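Local coordinates for putative methyltransferase (Emericella variicolor, PDB 7DMB), which probably transfers methyl groups as a trans-acting partner of the polyketide synthase in calbistrin biosynthesis, and binds S-adenosyl-L-homocysteine, the demethylated form of the methyl donor, at residues R215-L220 and R247-Y252; D243-R248 and V255-L260; K264-Q269 and R299-P304. One frame throughout, in Å; residues are numbered along the deposited sequence.

Overall arrangement
All three contacts belong to the methyltransferase domain and lie well away from the centre of the chain. Contact 1 rests on buried F217 and F249, with no exposed residue touching, whereas contacts 2 and 3 each include an exposed one, K246 and V267. Contacts 1 and 2 share the end of helix 242-248 and touch directly: F217 packs on V255, and F249 on Y257. Contact 1 is aromatic, three rings between helix 211-220 and the turn after helix 242-248. Contact 2 sets a lysine chain over a tyrosine, with water at the edge, and leads through L260 to the ligand. Contact 3 is aliphatic, a loop turn against the end of helix 291-301; its P266, Q269 and L301 touch L260.

Contact 1 (R215-L220 and R247-Y252); sequences RVFEGL and RRFEAY
The carboxylate of E218, whose CG lies 4.5 Å from Y252 OH, is gripped at both oxygens: OE2 by R215 NH2 of the preceding helical turn at 3.2 Å, and OE1 by NH1 of R187 in a second salt bridge. Three like-signed torsions curl the R215 chain and bring NH2 to the oxygen end of the E218 carboxylate. These charges border a contact that is otherwise aromatic. The rings of F217 and Y252 form an offset stack, centroids 4.3 Å apart and planes only 8° from parallel. The offset is reciprocal, each ring sitting over the CB of the other residue. F217 CB is 3.7 Å from the centroid of the Y252 ring, and Y252 CB is 4.2 Å from the centroid of the F217 ring; both are CH-pi contacts over a face. Y252 reaches this position with CG anti to its carbonyl carbon (chi1 -58°), from the end of a type I turn, F249 to Y252, that is closed by a hydrogen bond from Y252 N to F249 O. The third ring, F249, meets F217 at a slant: F249 CD1 approaches F217 CD2 at 3.8 Å, with the planes at 49°. On a face of the F249 ring rests CG of its neighbour R248, whose guanidinium is drawn off to D178 and to the carbonyl of T209. The cluster thus ties helix 211-220 to the chain leaving helix 242-248, with strand 229-236 supplying further aromatic neighbours: Y232 beside F217, F234 beside F249 and Y229 beside Y252.

Contact 2 (D243-R248 and V255-L260); sequences DSAKRR and VEYRAL. With SAH (S-adenosyl-L-homocysteine), chain C.
K246 lays its aliphatic chain across one face of the Y257 ring. Its CG stands 3.5 Å from the ring centroid and only 6° off the ring normal, a CH-pi contact over the middle of the ring. Farther along the same chain, CE passes CD2 of Y257 at 3.8 Å, so the lysine follows the ring from its centre toward its CB while the tyrosine runs in the opposite sense. With CG anti to the carbonyl carbon (chi1 -79°) and the rest of the chain extended, the ammonium group is carried past the ring to the strand backbone. There a water joins the two segments, accepting from K246 NZ at 3.2 Å and donating to Y257 O at 2.9 Å. On the buried side A245 completes the first shell, its CB 4.0 Å from Y257 CE1.

In the next layer, F234 of strand 229-236 packs against both A245 and Y257, and F249, just past the helix, also touches Y257. Strand 255-259 is paired through backbone hydrogen bonds of E256 and R258 with its parallel neighbour 229-236. Beyond the strand, the buried L260 side chain packs on L203, I205 and T235, and its carbonyl O lies 3.1 Å from C2 of the adenine of S-adenosyl-L-homocysteine, a ligand hydrogen-bonded to D236 at the end of strand 229-236 and to D261 just after L260. Strand 229-236, helix 242-248 and strand 255-259 thus form a beta-alpha-beta crossover at one edge of the sheet, the Rossmann-like architecture of class I methyltransferases, in which successive strand ends line the cofactor pocket.

Contact 3 (K264-Q269 and R299-P304); sequences KDPVEQ and RTLLQP
The ring of P266 leans obliquely on the branched end of L301, its CB 3.8 Å from L301 CD2 and its CG 3.9 Å from L301 CG. Beside this pair, V267 and T300 meet at about a right angle, methyl against methyl, CG2 to CG2 at 3.7 Å. With CG2 anti to the backbone N (chi1 -70°) the T300 methyl faces the loop, while OG1, anti to the carbonyl carbon, bonds to the carbonyl of K296. The loop is shaped by D265: E268 N bonds to D265 OD2 at 2.9 Å, coming from above the carboxylate plane, and V267 N makes a weak bond to D265 OD1. Q269 turns back over the same turn, its NE2 donating to D265 O at 3.1 Å from well above the carbonyl plane, and also to the carbonyl of D261. F271 packs against both P266 and L301, and L301 adjoins I262, which binds the ligand; the L301 side chain is about 10 Å from the ligand itself. The loop side is an Asx motif started by D265, after which 266-268 take helical angles without the regular bonds, in the loop that follows strand 255-259 of the methyltransferase sheet.

Contact 1 (R215-L220 and R247-Y252)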
loop_
_atom_site.group_PDB
_atom_site.type_symbol
_atom_site.label_atom_id
_atom_site.label_comp_id
_atom_site.label_asym_id
_atom_site.label_seq_id
_atom_site.Cartn_x
_atom_site.Cartn_y
_atom_site.Cartn_z
ATOM N N ARG A 215 11.222 -1.946 6.795
ATOM C CA ARG A 215 11.296 -3.401 6.874
ATOM C C ARG A 215 12.446 -3.949 6.026
ATOM O O ARG A 215 13.139 -4.884 6.441
ATOM C CB ARG A 215 9.985 -4.051 6.438
ATOM C CG ARG A 215 8.644 -3.363 6.746
ATOM C CD ARG A 215 8.507 -2.752 8.120
ATOM N NE ARG A 215 9.087 -3.570 9.169
ATOM C CZ ARG A 215 9.492 -3.082 10.335
ATOM N NH1 ARG A 215 9.357 -1.768 10.575
ATOM N NH2 ARG A 215 10.036 -3.903 11.237
ATOM N N VAL A 216 12.653 -3.381 4.834
ATOM C CA VAL A 216 13.626 -3.920 3.886
ATOM C C VAL A 216 15.040 -3.765 4.435
ATOM O O VAL A 216 15.868 -4.672 4.304
ATOM C CB VAL A 216 13.447 -3.240 2.509
ATOM C CG1 VAL A 216 14.673 -3.460 1.589
ATOM C CG2 VAL A 216 12.155 -3.747 1.814
ATOM N N PHE A 217 15.331 -2.633 5.089
ATOM C CA PHE A 217 16.663 -2.421 5.649
ATOM C C PHE A 217 16.979 -3.451 6.730
ATOM O O PHE A 217 18.122 -3.912 6.843
ATOM C CB PHE A 217 16.778 -1.001 6.207
ATOM C CG PHE A 217 17.245 0.013 5.195
ATOM C CD1 PHE A 217 18.403 -0.205 4.458
ATOM C CD2 PHE A 217 16.528 1.184 4.983
ATOM C CE1 PHE A 217 18.841 0.729 3.535
ATOM C CE2 PHE A 217 16.949 2.119 4.049
ATOM C CZ PHE A 217 18.110 1.896 3.326
ATOM N N GLU A 218 15.975 -3.840 7.521
ATOM C CA GLU A 218 16.196 -4.842 8.558
ATOM C C GLU A 218 16.635 -6.166 7.954
ATOM O O GLU A 218 17.515 -6.851 8.498
ATOM C CB GLU A 218 14.925 -5.028 9.384
ATOM C CG GLU A 218 14.767 -3.986 10.470
ATOM C CD GLU A 218 13.515 -4.199 11.299
ATOM O OE1 GLU A 218 12.975 -5.330 11.297
ATOM O OE2 GLU A 218 13.067 -3.222 11.935
ATOM N N GLY A 219 16.029 -6.545 6.829
ATOM C CA GLY A 219 16.482 -7.728 6.125
ATOM C C GLY A 219 17.859 -7.562 5.519
ATOM O O GLY A 219 18.582 -8.547 5.335
ATOM N N LEU A 220 18.246 -6.326 5.200
ATOM C CA LEU A 220 19.557 -6.071 4.626
ATOM C C LEU A 220 20.630 -5.829 5.678
ATOM O O LEU A 220 21.810 -5.777 5.325
ATOM C CB LEU A 220 19.506 -4.865 3.681
ATOM C CG LEU A 220 18.707 -4.975 2.378
ATOM C CD1 LEU A 220 18.733 -3.636 1.654
ATOM C CD2 LEU A 220 19.217 -6.097 1.479
ATOM N N ARG A 247 16.271 11.403 7.931
ATOM C CA ARG A 247 16.259 11.232 9.383
ATOM C C ARG A 247 15.934 9.789 9.754
ATOM O O ARG A 247 16.675 9.149 10.514
ATOM C CB ARG A 247 15.233 12.172 10.039
ATOM C CG ARG A 247 15.588 13.647 10.104
ATOM C CD ARG A 247 14.325 14.483 10.457
ATOM N NE ARG A 247 13.888 15.421 9.402
ATOM C CZ ARG A 247 12.611 15.662 9.093
ATOM N NH1 ARG A 247 11.633 15.031 9.741
ATOM N NH2 ARG A 247 12.295 16.534 8.133
ATOM N N ARG A 248 14.807 9.270 9.239
ATOM C CA ARG A 248 14.363 7.921 9.590
ATOM C C ARG A 248 15.436 6.871 9.310
ATOM O O ARG A 248 15.591 5.915 10.080
ATOM C CB ARG A 248 13.079 7.577 8.836
ATOM C CG ARG A 248 12.632 6.136 9.017
ATOM C CD ARG A 248 11.234 5.933 8.494
ATOM N NE ARG A 248 10.582 4.769 9.082
ATOM C CZ ARG A 248 9.318 4.441 8.847
ATOM N NH1 ARG A 248 8.590 5.181 8.027
ATOM N NH2 ARG A 248 8.787 3.377 9.429
ATOM N N PHE A 249 16.202 7.037 8.226
ATOM C CA PHE A 249 17.209 6.055 7.827
ATOM C C PHE A 249 18.624 6.600 7.945
ATOM O O PHE A 249 19.520 6.200 7.196
ATOM C CB PHE A 249 16.924 5.556 6.419
ATOM C CG PHE A 249 15.516 5.060 6.264
ATOM C CD1 PHE A 249 15.066 4.001 7.039
ATOM C CD2 PHE A 249 14.622 5.698 5.411
ATOM C CE1 PHE A 249 13.769 3.544 6.936
ATOM C CE2 PHE A 249 13.315 5.249 5.300
ATOM C CZ PHE A 249 12.889 4.167 6.061
ATOM N N GLU A 250 18.836 7.486 8.919
ATOM C CA GLU A 250 20.170 8.003 9.187
ATOM C C GLU A 250 21.131 6.887 9.605
ATOM O O GLU A 250 22.327 6.963 9.317
ATOM C CB GLU A 250 20.068 9.085 10.261
ATOM C CG GLU A 250 21.364 9.742 10.637
ATOM C CD GLU A 250 22.074 8.978 11.720
ATOM O OE1 GLU A 250 21.368 8.347 12.540
ATOM O OE2 GLU A 250 23.327 8.986 11.722
ATOM N N ALA A 251 20.627 5.833 10.254
ATOM C CA ALA A 251 21.502 4.764 10.728
ATOM C C ALA A 251 22.124 3.935 9.606
ATOM O O ALA A 251 23.123 3.257 9.858
ATOM C CB ALA A 251 20.743 3.832 11.673
ATOM N N TYR A 252 21.569 3.968 8.386
ATOM C CA TYR A 252 22.005 3.095 7.299
ATOM C C TYR A 252 22.939 3.807 6.325
ATOM O O TYR A 252 22.719 4.966 5.964
ATOM C CB TYR A 252 20.801 2.536 6.542
ATOM C CG TYR A 252 19.877 1.764 7.448
ATOM C CD1 TYR A 252 20.202 0.484 7.864
ATOM C CD2 TYR A 252 18.692 2.325 7.906
ATOM C CE1 TYR A 252 19.368 -0.229 8.704
ATOM C CE2 TYR A 252 17.840 1.615 8.741
ATOM C CZ TYR A 252 18.187 0.339 9.138
ATOM O OH TYR A 252 17.372 -0.377 9.981
#

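Contact 2 (D243-R248 and V255-L260)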
loop_
_atom_site.group_PDB
_atom_site.type_symbol
_atom_site.label_atom_id
_atom_site.label_comp_id
_atom_site.label_asym_id
_atom_site.label_seq_id
_atom_site.Cartn_x
_atom_site.Cartn_y
_atom_site.Cartn_z
ATOM N N ASP A 243 13.709 14.714 3.261
ATOM C CA ASP A 243 14.290 15.153 4.534
ATOM C C ASP A 243 13.935 14.188 5.659
ATOM O O ASP A 243 14.812 13.697 6.377
ATOM C CB ASP A 243 13.834 16.576 4.864
ATOM C CG ASP A 243 14.530 17.618 4.002
ATOM O OD1 ASP A 243 15.692 17.367 3.631
ATOM O OD2 ASP A 243 13.930 18.659 3.671
ATOM N N SER A 244 12.649 13.868 5.803
ATOM C CA SER A 244 12.247 13.013 6.911
ATOM C C SER A 244 12.786 11.596 6.745
ATOM O O SER A 244 13.130 10.932 7.733
ATOM C CB SER A 244 10.719 13.007 7.032
ATOM O OG SER A 244 10.279 11.803 7.637
ATOM N N ALA A 245 12.904 11.130 5.504
ATOM C CA ALA A 245 13.417 9.786 5.301
ATOM C C ALA A 245 14.920 9.736 5.554
ATOM O O ALA A 245 15.438 8.717 6.032
ATOM C CB ALA A 245 13.069 9.294 3.897
ATOM N N LYS A 246 15.629 10.832 5.287
ATOM C CA LYS A 246 17.041 10.879 5.656
ATOM C C LYS A 246 17.219 10.829 7.171
ATOM O O LYS A 246 18.213 10.273 7.654
ATOM C CB LYS A 246 17.702 12.130 5.074
ATOM C CG LYS A 246 18.078 12.030 3.590
ATOM C CD LYS A 246 18.404 13.408 3.027
ATOM C CE LYS A 246 19.125 13.305 1.701
ATOM N NZ LYS A 246 18.979 14.538 0.894
ATOM N N ARG A 247 16.271 11.403 7.931
ATOM C CA ARG A 247 16.259 11.232 9.383
ATOM C C ARG A 247 15.934 9.789 9.754
ATOM O O ARG A 247 16.675 9.149 10.514
ATOM C CB ARG A 247 15.233 12.172 10.039
ATOM C CG ARG A 247 15.588 13.647 10.104
ATOM C CD ARG A 247 14.325 14.483 10.457
ATOM N NE ARG A 247 13.888 15.421 9.402
ATOM C CZ ARG A 247 12.611 15.662 9.093
ATOM N NH1 ARG A 247 11.633 15.031 9.741
ATOM N NH2 ARG A 247 12.295 16.534 8.133
ATOM N N ARG A 248 14.807 9.270 9.239
ATOM C CA ARG A 248 14.363 7.921 9.590
ATOM C C ARG A 248 15.436 6.871 9.310
ATOM O O ARG A 248 15.591 5.915 10.080
ATOM C CB ARG A 248 13.079 7.577 8.836
ATOM C CG ARG A 248 12.632 6.136 9.017
ATOM C CD ARG A 248 11.234 5.933 8.494
ATOM N NE ARG A 248 10.582 4.769 9.082
ATOM C CZ ARG A 248 9.318 4.441 8.847
ATOM N NH1 ARG A 248 8.590 5.181 8.027
ATOM N NH2 ARG A 248 8.787 3.377 9.429
ATOM N N VAL A 255 22.827 4.982 1.205
ATOM C CA VAL A 255 21.482 5.283 0.729
ATOM C C VAL A 255 21.535 6.579 -0.076
ATOM O O VAL A 255 22.169 7.551 0.348
ATOM C CB VAL A 255 20.487 5.384 1.901
ATOM C CG1 VAL A 255 19.045 5.455 1.402
ATOM C CG2 VAL A 255 20.668 4.196 2.851
ATOM N N GLU A 256 20.898 6.587 -1.248
ATOM C CA GLU A 256 20.697 7.812 -2.011
ATOM C C GLU A 256 19.214 8.153 -2.065
ATOM O O GLU A 256 18.346 7.282 -1.925
ATOM C CB GLU A 256 21.252 7.696 -3.436
ATOM C CG GLU A 256 22.742 7.392 -3.476
ATOM C CD GLU A 256 23.249 7.180 -4.889
ATOM O OE1 GLU A 256 23.021 8.067 -5.745
ATOM O OE2 GLU A 256 23.863 6.115 -5.140
ATOM N N TYR A 257 18.933 9.433 -2.291
ATOM C CA TYR A 257 17.571 9.968 -2.239
ATOM C C TYR A 257 17.363 10.811 -3.498
ATOM O O TYR A 257 17.871 11.931 -3.596
ATOM C CB TYR A 257 17.366 10.775 -0.957
ATOM C CG TYR A 257 17.599 9.972 0.321
ATOM C CD1 TYR A 257 16.531 9.522 1.069
ATOM C CD2 TYR A 257 18.889 9.664 0.771
ATOM C CE1 TYR A 257 16.718 8.794 2.226
ATOM C CE2 TYR A 257 19.090 8.926 1.926
ATOM C CZ TYR A 257 17.992 8.499 2.655
ATOM O OH TYR A 257 18.137 7.769 3.818
ATOM N N ARG A 258 16.628 10.268 -4.466
ATOM C CA ARG A 258 16.547 10.833 -5.804
ATOM C C ARG A 258 15.105 10.757 -6.296
ATOM O O ARG A 258 14.422 9.753 -6.068
ATOM C CB ARG A 258 17.481 10.083 -6.773
ATOM C CG ARG A 258 18.979 10.006 -6.345
ATOM C CD ARG A 258 19.840 9.193 -7.361
ATOM N NE ARG A 258 19.705 9.708 -8.721
ATOM C CZ ARG A 258 19.983 9.031 -9.829
ATOM N NH1 ARG A 258 20.418 7.783 -9.768
ATOM N NH2 ARG A 258 19.807 9.607 -11.012
ATOM N N ALA A 259 14.638 11.808 -6.968
ATOM C CA ALA A 259 13.263 11.798 -7.463
ATOM C C ALA A 259 13.136 10.880 -8.675
ATOM O O ALA A 259 14.084 10.700 -9.446
ATOM C CB ALA A 259 12.803 13.209 -7.832
ATOM N N LEU A 260 11.948 10.290 -8.839
ATOM C CA LEU A 260 11.685 9.403 -9.967
ATOM C C LEU A 260 10.186 9.231 -10.157
ATOM O O LEU A 260 9.460 8.895 -9.208
ATOM C CB LEU A 260 12.335 8.035 -9.776
ATOM C CG LEU A 260 11.890 7.016 -10.826
ATOM C CD1 LEU A 260 12.389 7.452 -12.206
ATOM C CD2 LEU A 260 12.403 5.631 -10.506
HETATM N N SAH C . 5.520 3.510 -0.090
HETATM C CA SAH C . 4.596 4.448 0.604
HETATM C CB SAH C . 3.166 3.899 0.669
HETATM C CG SAH C . 2.388 4.125 -0.610
HETATM S SD SAH C . 1.954 5.864 -0.922
HETATM C C SAH C . 5.113 4.713 2.021
HETATM O O SAH C . 5.048 5.892 2.424
HETATM O OXT SAH C . 5.587 3.737 2.651
HETATM C "C5'" SAH C . 2.404 6.024 -2.669
HETATM C "C4'" SAH C . 3.723 6.744 -2.854
HETATM O "O4'" SAH C . 4.106 6.667 -4.249
HETATM C "C3'" SAH C . 3.673 8.231 -2.498
HETATM O "O3'" SAH C . 4.792 8.557 -1.683
HETATM C "C2'" SAH C . 3.693 8.921 -3.866
HETATM O "O2'" SAH C . 4.298 10.196 -3.880
HETATM C "C1'" SAH C . 4.498 7.938 -4.705
HETATM N N9 SAH C . 4.190 8.021 -6.128
HETATM C C8 SAH C . 2.963 8.319 -6.665
HETATM N N7 SAH C . 2.950 8.319 -7.973
HETATM C C5 SAH C . 4.255 8.014 -8.328
HETATM C C6 SAH C . 4.882 7.869 -9.581
HETATM N N6 SAH C . 4.253 8.027 -10.741
HETATM N N1 SAH C . 6.202 7.557 -9.585
HETATM C C2 SAH C . 6.826 7.403 -8.411
HETATM N N3 SAH C . 6.339 7.511 -7.178
HETATM C C4 SAH C . 5.031 7.825 -7.198
HETATM O O HOH W 1 18.595 14.455 -2.301
#

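Contact 3 (K264-Q269 and R299-P304)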
loop_
_atom_site.group_PDB
_atom_site.type_symbol
_atom_site.label_atom_id
_atom_site.label_comp_id
_atom_site.label_asym_id
_atom_site.label_seq_id
_atom_site.Cartn_x
_atom_site.Cartn_y
_atom_site.Cartn_z
ATOM N N LYS A 264 7.123 7.275 -16.366
ATOM C CA LYS A 264 7.876 7.808 -17.490
ATOM C C LYS A 264 9.254 7.167 -17.528
ATOM O O LYS A 264 9.714 6.583 -16.544
ATOM C CB LYS A 264 8.024 9.331 -17.408
ATOM C CG LYS A 264 6.707 10.065 -17.522
ATOM C CD LYS A 264 6.865 11.532 -17.180
ATOM C CE LYS A 264 5.500 12.163 -16.970
ATOM N NZ LYS A 264 5.227 13.252 -17.929
ATOM N N ASP A 265 9.917 7.299 -18.678
ATOM C CA ASP A 265 11.196 6.636 -18.906
ATOM C C ASP A 265 12.214 7.023 -17.829
ATOM O O ASP A 265 12.514 8.219 -17.665
ATOM C CB ASP A 265 11.748 6.981 -20.289
ATOM C CG ASP A 265 13.179 6.527 -20.462
ATOM O OD1 ASP A 265 13.509 5.405 -20.017
ATOM O OD2 ASP A 265 13.980 7.290 -21.037
ATOM N N PRO A 266 12.757 6.058 -17.079
ATOM C CA PRO A 266 13.756 6.409 -16.061
ATOM C C PRO A 266 15.096 6.840 -16.637
ATOM O O PRO A 266 15.763 7.691 -16.026
ATOM C CB PRO A 266 13.875 5.134 -15.214
ATOM C CG PRO A 266 13.219 4.063 -15.975
ATOM C CD PRO A 266 12.305 4.662 -16.979
ATOM N N VAL A 267 15.508 6.306 -17.792
ATOM C CA VAL A 267 16.790 6.708 -18.377
ATOM C C VAL A 267 16.807 8.208 -18.653
ATOM O O VAL A 267 17.791 8.900 -18.356
ATOM C CB VAL A 267 17.093 5.898 -19.650
ATOM C CG1 VAL A 267 18.532 6.226 -20.165
ATOM C CG2 VAL A 267 16.941 4.407 -19.396
ATOM N N GLU A 268 15.723 8.737 -19.236
ATOM C CA GLU A 268 15.676 10.172 -19.515
ATOM C C GLU A 268 15.675 10.996 -18.223
ATOM O O GLU A 268 16.160 12.138 -18.212
ATOM C CB GLU A 268 14.455 10.491 -20.394
ATOM C CG GLU A 268 14.309 11.966 -20.864
ATOM C CD GLU A 268 15.450 12.444 -21.773
ATOM O OE1 GLU A 268 16.084 11.606 -22.454
ATOM O OE2 GLU A 268 15.716 13.667 -21.796
ATOM N N GLN A 269 15.167 10.428 -17.122
ATOM C CA GLN A 269 15.193 11.091 -15.819
ATOM C C GLN A 269 16.542 10.997 -15.112
ATOM O O GLN A 269 16.672 11.530 -14.004
ATOM C CB GLN A 269 14.098 10.516 -14.908
ATOM C CG GLN A 269 12.682 10.698 -15.457
ATOM C CD GLN A 269 11.639 10.075 -14.565
ATOM O OE1 GLN A 269 11.392 10.551 -13.447
ATOM N NE2 GLN A 269 11.033 8.993 -15.038
ATOM N N ARG A 299 11.155 -2.593 -15.596
ATOM C CA ARG A 299 12.033 -3.571 -16.237
ATOM C C ARG A 299 13.278 -2.907 -16.814
ATOM O O ARG A 299 14.381 -3.474 -16.761
ATOM C CB ARG A 299 11.285 -4.319 -17.344
ATOM C CG ARG A 299 12.151 -5.379 -18.050
ATOM C CD ARG A 299 11.719 -5.585 -19.486
ATOM N NE ARG A 299 11.850 -6.976 -19.921
ATOM C CZ ARG A 299 12.852 -7.441 -20.665
ATOM N NH1 ARG A 299 13.834 -6.626 -21.050
ATOM N NH2 ARG A 299 12.881 -8.724 -21.012
ATOM N N THR A 300 13.117 -1.711 -17.383
ATOM C CA THR A 300 14.261 -0.958 -17.892
ATOM C C THR A 300 15.345 -0.809 -16.830
ATOM O O THR A 300 16.540 -0.911 -17.134
ATOM C CB THR A 300 13.792 0.413 -18.396
ATOM O OG1 THR A 300 13.015 0.229 -19.585
ATOM C CG2 THR A 300 14.959 1.332 -18.699
ATOM N N LEU A 301 14.943 -0.601 -15.567
ATOM C CA LEU A 301 15.904 -0.419 -14.482
ATOM C C LEU A 301 16.603 -1.716 -14.079
ATOM O O LEU A 301 17.712 -1.659 -13.526
ATOM C CB LEU A 301 15.207 0.194 -13.258
ATOM C CG LEU A 301 14.765 1.654 -13.385
ATOM C CD1 LEU A 301 13.739 2.026 -12.328
ATOM C CD2 LEU A 301 15.978 2.591 -13.297
ATOM N N LEU A 302 15.999 -2.873 -14.344
ATOM C CA LEU A 302 16.498 -4.135 -13.799
ATOM C C LEU A 302 17.545 -4.796 -14.696
ATOM O O LEU A 302 17.447 -4.758 -15.924
ATOM C CB LEU A 302 15.330 -5.095 -13.584
ATOM C CG LEU A 302 14.456 -4.689 -12.393
ATOM C CD1 LEU A 302 13.094 -5.403 -12.410
ATOM C CD2 LEU A 302 15.229 -4.973 -11.093
ATOM N N GLN A 303 18.545 -5.417 -14.064
ATOM C CA GLN A 303 19.510 -6.246 -14.770
ATOM C C GLN A 303 18.785 -7.485 -15.315
ATOM O O GLN A 303 17.653 -7.759 -14.926
ATOM C CB GLN A 303 20.688 -6.612 -13.876
ATOM C CG GLN A 303 20.363 -7.532 -12.718
ATOM C CD GLN A 303 21.152 -8.820 -12.747
ATOM O OE1 GLN A 303 21.378 -9.417 -13.810
ATOM N NE2 GLN A 303 21.577 -9.271 -11.569
ATOM N N PRO A 304 19.380 -8.220 -16.264
ATOM C CA PRO A 304 18.606 -9.288 -16.945
ATOM C C PRO A 304 18.098 -10.374 -16.010
ATOM O O PRO A 304 17.083 -11.006 -16.323
ATOM C CB PRO A 304 19.592 -9.845 -17.992
ATOM C CG PRO A 304 20.943 -9.265 -17.653
ATOM C CD PRO A 304 20.721 -8.032 -16.845
#